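Fructose-like phosphotransferase enzyme IIB component 3 (Escherichia coli K12, PDB 4TN5) probably accepts a phosphoryl group from its EIIA partner on a cysteine and passes it to fructose entering through the EIIC transporter component. Local coordinates at residues A[6-11]-A[18-23]; A[31-36]-A[96-101]. One frame throughout, in Å; residues are numbered along the deposited sequence.

Contact 1 (A[6-11]-A[18-23])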
# COMPACT_ATOMS: atom_id res chain seq x y z
N ALA A 6 -9.27 -12.61 5.23
CA ALA A 6 -8.54 -12.08 6.37
C ALA A 6 -7.47 -13.02 6.90
O ALA A 6 -7.59 -14.24 6.80
CB ALA A 6 -9.51 -11.71 7.48
N VAL A 7 -6.43 -12.43 7.46
CA VAL A 7 -5.39 -13.19 8.13
C VAL A 7 -5.08 -12.56 9.49
O VAL A 7 -4.71 -11.39 9.57
CB VAL A 7 -4.09 -13.25 7.31
CG1 VAL A 7 -3.01 -13.98 8.09
CG2 VAL A 7 -4.34 -13.94 5.97
N THR A 8 -5.26 -13.34 10.55
CA THR A 8 -4.90 -12.89 11.88
C THR A 8 -3.65 -13.63 12.33
O THR A 8 -3.56 -14.85 12.19
CB THR A 8 -6.04 -13.14 12.89
OG1 THR A 8 -6.35 -14.54 12.93
CG2 THR A 8 -7.28 -12.37 12.47
N ALA A 9 -2.68 -12.90 12.86
CA ALA A 9 -1.41 -13.52 13.23
C ALA A 9 -0.85 -13.02 14.55
O ALA A 9 -0.84 -11.83 14.84
CB ALA A 9 -0.39 -13.32 12.12
N CYS A 10 -0.37 -13.97 15.36
CA CYS A 10 0.28 -13.65 16.62
C CYS A 10 1.30 -14.73 16.98
O CYS A 10 0.99 -15.91 16.92
CB CYS A 10 -0.75 -13.57 17.74
SG CYS A 10 0.03 -13.50 19.37
N VAL A 11 2.50 -14.31 17.37
CA VAL A 11 3.50 -15.28 17.83
C VAL A 11 3.09 -15.93 19.14
O VAL A 11 3.31 -17.13 19.33
CB VAL A 11 4.91 -14.66 18.02
CG1 VAL A 11 5.54 -14.33 16.69
CG2 VAL A 11 4.86 -13.42 18.93
N TYR A 18 -7.36 -16.12 17.84
CA TYR A 18 -8.73 -16.55 17.61
C TYR A 18 -9.81 -15.56 18.02
O TYR A 18 -10.89 -15.54 17.42
CB TYR A 18 -9.01 -17.92 18.24
CG TYR A 18 -8.21 -19.02 17.62
CD1 TYR A 18 -7.77 -18.93 16.30
CD2 TYR A 18 -7.93 -20.18 18.32
CE1 TYR A 18 -7.05 -19.93 15.73
CE2 TYR A 18 -7.22 -21.20 17.75
CZ TYR A 18 -6.78 -21.08 16.45
OH TYR A 18 -6.06 -22.09 15.86
N MSE A 19 -9.54 -14.75 19.03
CA MSE A 19 -10.50 -13.72 19.42
C MSE A 19 -10.53 -12.62 18.37
O MSE A 19 -11.56 -11.97 18.17
CB MSE A 19 -10.19 -13.16 20.81
CG MSE A 19 -10.28 -14.17 21.94
SE MSE A 19 -12.08 -14.86 22.18
CE MSE A 19 -11.74 -16.07 23.67
N ALA A 20 -9.41 -12.42 17.70
CA ALA A 20 -9.34 -11.47 16.59
C ALA A 20 -10.20 -11.98 15.44
O ALA A 20 -10.98 -11.22 14.86
CB ALA A 20 -7.90 -11.28 16.14
N ALA A 21 -10.05 -13.26 15.12
CA ALA A 21 -10.85 -13.90 14.09
C ALA A 21 -12.31 -13.92 14.53
O ALA A 21 -13.21 -13.73 13.71
CB ALA A 21 -10.35 -15.31 13.84
N GLU A 22 -12.53 -14.16 15.82
CA GLU A 22 -13.87 -14.19 16.39
C GLU A 22 -14.61 -12.87 16.18
O GLU A 22 -15.70 -12.85 15.62
CB GLU A 22 -13.80 -14.50 17.89
CG GLU A 22 -15.15 -14.56 18.59
CD GLU A 22 -16.01 -15.72 18.14
OE1 GLU A 22 -15.50 -16.63 17.46
OE2 GLU A 22 -17.21 -15.73 18.49
N ARG A 23 -14.00 -11.78 16.63
CA ARG A 23 -14.61 -10.47 16.54
C ARG A 23 -14.90 -10.10 15.09
O ARG A 23 -15.95 -9.52 14.79
CB ARG A 23 -13.74 -9.40 17.20
CG ARG A 23 -14.39 -8.03 17.28
CD ARG A 23 -14.43 -7.50 18.71
NE ARG A 23 -13.15 -6.96 19.15
CZ ARG A 23 -12.69 -7.04 20.39
NH1 ARG A 23 -13.39 -7.65 21.33
NH2 ARG A 23 -11.52 -6.50 20.70
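Thr8 OG1 lies 4.2 Å from Ala21 CB and also makes a weak hydrogen bond to Thr17 O, just ahead of helix 18-30. The methyl branch does most of the remaining touching. Thr8 CG2 approaches Ala20 CB at 3.9 Å, and it is as close to Ala21 N, so it rests against both the methyl group and the backbone of the first helical turn. The torsion explains this division: with chi1 at 59°, OG1 sits between the backbone N and the carbonyl carbon, and CG2 is swung beside the N. Two alanines keep the helix surface low here, and the CA atoms of Thr8 and Ala21 are 6.4 Å apart. The helix is formed here, as Glu22 N bonds to Tyr18 O at 2.7 Å and Arg23 N to Met19 O at 2.9 Å. Strand 3-9 and helix 18-30 are the first two elements of a beta-alpha-beta unit completed by strand 34-41. The loop joining them begins with Cys10, inferred to carry the phosphoryl group in the phosphocysteine intermediate, whose side chain touches Thr17 and Ile84 of helix 84-89. Thr8 also packs on Thr39 of strand 34-41 and Ile63 of strand 59-64, the two strands flanking its own.

Contact 2 (A[31-36]-A[96-101])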
# COMPACT_ATOMS: atom_id res chain seq x y z
N GLU A 31 -22.57 -6.89 8.95
CA GLU A 31 -22.55 -6.03 7.78
C GLU A 31 -22.89 -6.83 6.54
O GLU A 31 -22.96 -6.30 5.43
CB GLU A 31 -21.17 -5.40 7.61
CG GLU A 31 -21.21 -4.00 7.06
CD GLU A 31 -20.07 -3.16 7.56
OE1 GLU A 31 -18.95 -3.70 7.68
OE2 GLU A 31 -20.30 -1.97 7.86
N LYS A 32 -23.10 -8.13 6.75
CA LYS A 32 -23.48 -9.05 5.70
C LYS A 32 -22.42 -9.17 4.63
O LYS A 32 -22.71 -9.19 3.43
CB LYS A 32 -24.83 -8.70 5.12
CG LYS A 32 -25.89 -9.37 5.92
CD LYS A 32 -26.16 -8.75 7.27
CE LYS A 32 -27.02 -9.72 8.06
NZ LYS A 32 -27.56 -9.15 9.32
N TRP A 33 -21.19 -9.23 5.11
CA TRP A 33 -20.05 -9.46 4.27
C TRP A 33 -19.69 -10.93 4.34
O TRP A 33 -19.66 -11.51 5.43
CB TRP A 33 -18.87 -8.63 4.78
CG TRP A 33 -18.95 -7.18 4.44
CD1 TRP A 33 -19.86 -6.57 3.62
CD2 TRP A 33 -18.07 -6.15 4.89
NE1 TRP A 33 -19.59 -5.22 3.55
CE2 TRP A 33 -18.50 -4.95 4.32
CE3 TRP A 33 -16.95 -6.14 5.73
CZ2 TRP A 33 -17.85 -3.73 4.56
CZ3 TRP A 33 -16.31 -4.94 5.97
CH2 TRP A 33 -16.76 -3.76 5.39
N GLY A 34 -19.43 -11.54 3.19
CA GLY A 34 -18.88 -12.88 3.16
C GLY A 34 -17.45 -12.77 3.64
O GLY A 34 -16.78 -11.77 3.39
N VAL A 35 -16.97 -13.80 4.34
CA VAL A 35 -15.62 -13.73 4.91
C VAL A 35 -14.97 -15.09 5.16
O VAL A 35 -15.59 -16.01 5.71
CB VAL A 35 -15.60 -12.88 6.21
CG1 VAL A 35 -16.51 -13.48 7.26
CG2 VAL A 35 -14.18 -12.73 6.73
N SER A 36 -13.72 -15.21 4.72
CA SER A 36 -12.89 -16.37 5.03
C SER A 36 -11.65 -15.88 5.77
O SER A 36 -10.98 -14.95 5.33
CB SER A 36 -12.49 -17.10 3.76
OG SER A 36 -13.62 -17.48 3.00
N SER A 96 -14.27 0.50 8.80
CA SER A 96 -14.63 1.69 8.04
C SER A 96 -13.45 2.07 7.16
O SER A 96 -13.62 2.66 6.10
CB SER A 96 -15.03 2.85 8.94
OG SER A 96 -15.04 4.07 8.22
N ALA A 97 -12.25 1.73 7.62
CA ALA A 97 -11.07 1.83 6.78
C ALA A 97 -11.22 0.82 5.65
O ALA A 97 -10.98 1.13 4.49
CB ALA A 97 -9.82 1.55 7.58
N VAL A 98 -11.64 -0.38 6.01
CA VAL A 98 -11.91 -1.45 5.05
C VAL A 98 -12.96 -1.01 4.02
O VAL A 98 -12.85 -1.34 2.84
CB VAL A 98 -12.38 -2.75 5.75
CG1 VAL A 98 -12.94 -3.74 4.75
CG2 VAL A 98 -11.23 -3.38 6.53
N ARG A 99 -13.96 -0.26 4.47
CA ARG A 99 -15.06 0.10 3.59
C ARG A 99 -14.67 1.26 2.67
O ARG A 99 -15.22 1.42 1.59
CB ARG A 99 -16.32 0.42 4.40
CG ARG A 99 -17.62 0.07 3.68
CD ARG A 99 -18.82 0.17 4.62
NE ARG A 99 -20.03 -0.40 4.03
CZ ARG A 99 -20.77 0.20 3.10
NH1 ARG A 99 -20.43 1.40 2.66
NH2 ARG A 99 -21.86 -0.39 2.63
N LYS A 100 -13.70 2.06 3.11
CA LYS A 100 -13.09 3.06 2.23
C LYS A 100 -12.29 2.39 1.13
O LYS A 100 -12.52 2.63 -0.06
CB LYS A 100 -12.18 4.02 3.01
CG LYS A 100 -12.89 4.88 4.06
CD LYS A 100 -11.90 5.75 4.81
CE LYS A 100 -12.21 7.23 4.64
NZ LYS A 100 -12.50 7.88 5.95
N VAL A 101 -11.34 1.54 1.53
CA VAL A 101 -10.52 0.78 0.59
C VAL A 101 -11.39 -0.00 -0.39
O VAL A 101 -11.05 -0.16 -1.56
CB VAL A 101 -9.58 -0.18 1.35
CG1 VAL A 101 -8.83 -1.08 0.39
CG2 VAL A 101 -8.60 0.61 2.21
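Trp33 reaches across to helix 92-103 with the six-membered part of its indole, and its apolar contacts dominate. Trp33 CZ3 meets Val98 CG1 at 3.8 Å, with Trp33 CH2 only slightly farther from the same methyl. The Val98 branch is aimed by its first torsion: CG1 is anti to the backbone N (chi1 168°). Around the ring, Trp33 CZ2 lies 3.9 Å from Arg99 CG, a methylene close to the indole plane and therefore at the ring edge. Further out, Arg99 NE comes within 4.0 Å of Trp33 CZ2, and the indole and guanidinium planes are 16° apart.

The electrostatic part is looser. Glu31 OE2 and Arg99 NE are 4.1 Å apart, too far for a salt bridge, and the two charged planes are turned 47° against each other. The other carboxylate oxygen, Glu31 OE1, sits 3.1 Å above the Trp33 ring plane, shifted toward the rim, so this one oxygen lies over the margin of one indole face.

Between Glu31 and Trp33 the backbone leaves helix 18-30 through a Schellman motif, with Lys32 (positive phi) as its C-prime residue, Trp33 N bonding to Cys28 O and Lys32 N to Leu29 O. The contact thus links the crossing from helix 18-30 to strand 34-41 with helix 92-103, which packs on strands 59-64, 79-82 and 108-111, away from the annotated site.

The contact grades from the buried Val98, which also packs on Val59, Leu61 and Val80 of the sheet, to the exposed Arg99. Its shape is set mainly by van der Waals contact of the indole, while the opposite charges probably add a modest, solvent-weakened attraction.

Overall arrangement
Contact 1 is the more buried: a small threonine-alanine interface between consecutive elements, strand 3-9 and helix 18-30, next to the inferred phosphorylation site, Cys10, which lies in segment 6-11. Contact 2 is partly exposed and away from that site, joining residues some sixty positions apart. Accordingly, contact 1 brings its backbones close using methyl groups and one hydroxyl, whereas in contact 2 the nearest CA atoms, of Glu31 and Arg99, are 10.5 Å apart, and long side chains, an indole among them, cross the gap. Their centres are about 16 Å apart, yet both reach the same sheet. Strands 3-9 and 34-41 are parallel neighbours, and Ala6 N probably bonds Ser36 O at 2.9 Å, linking the two directly.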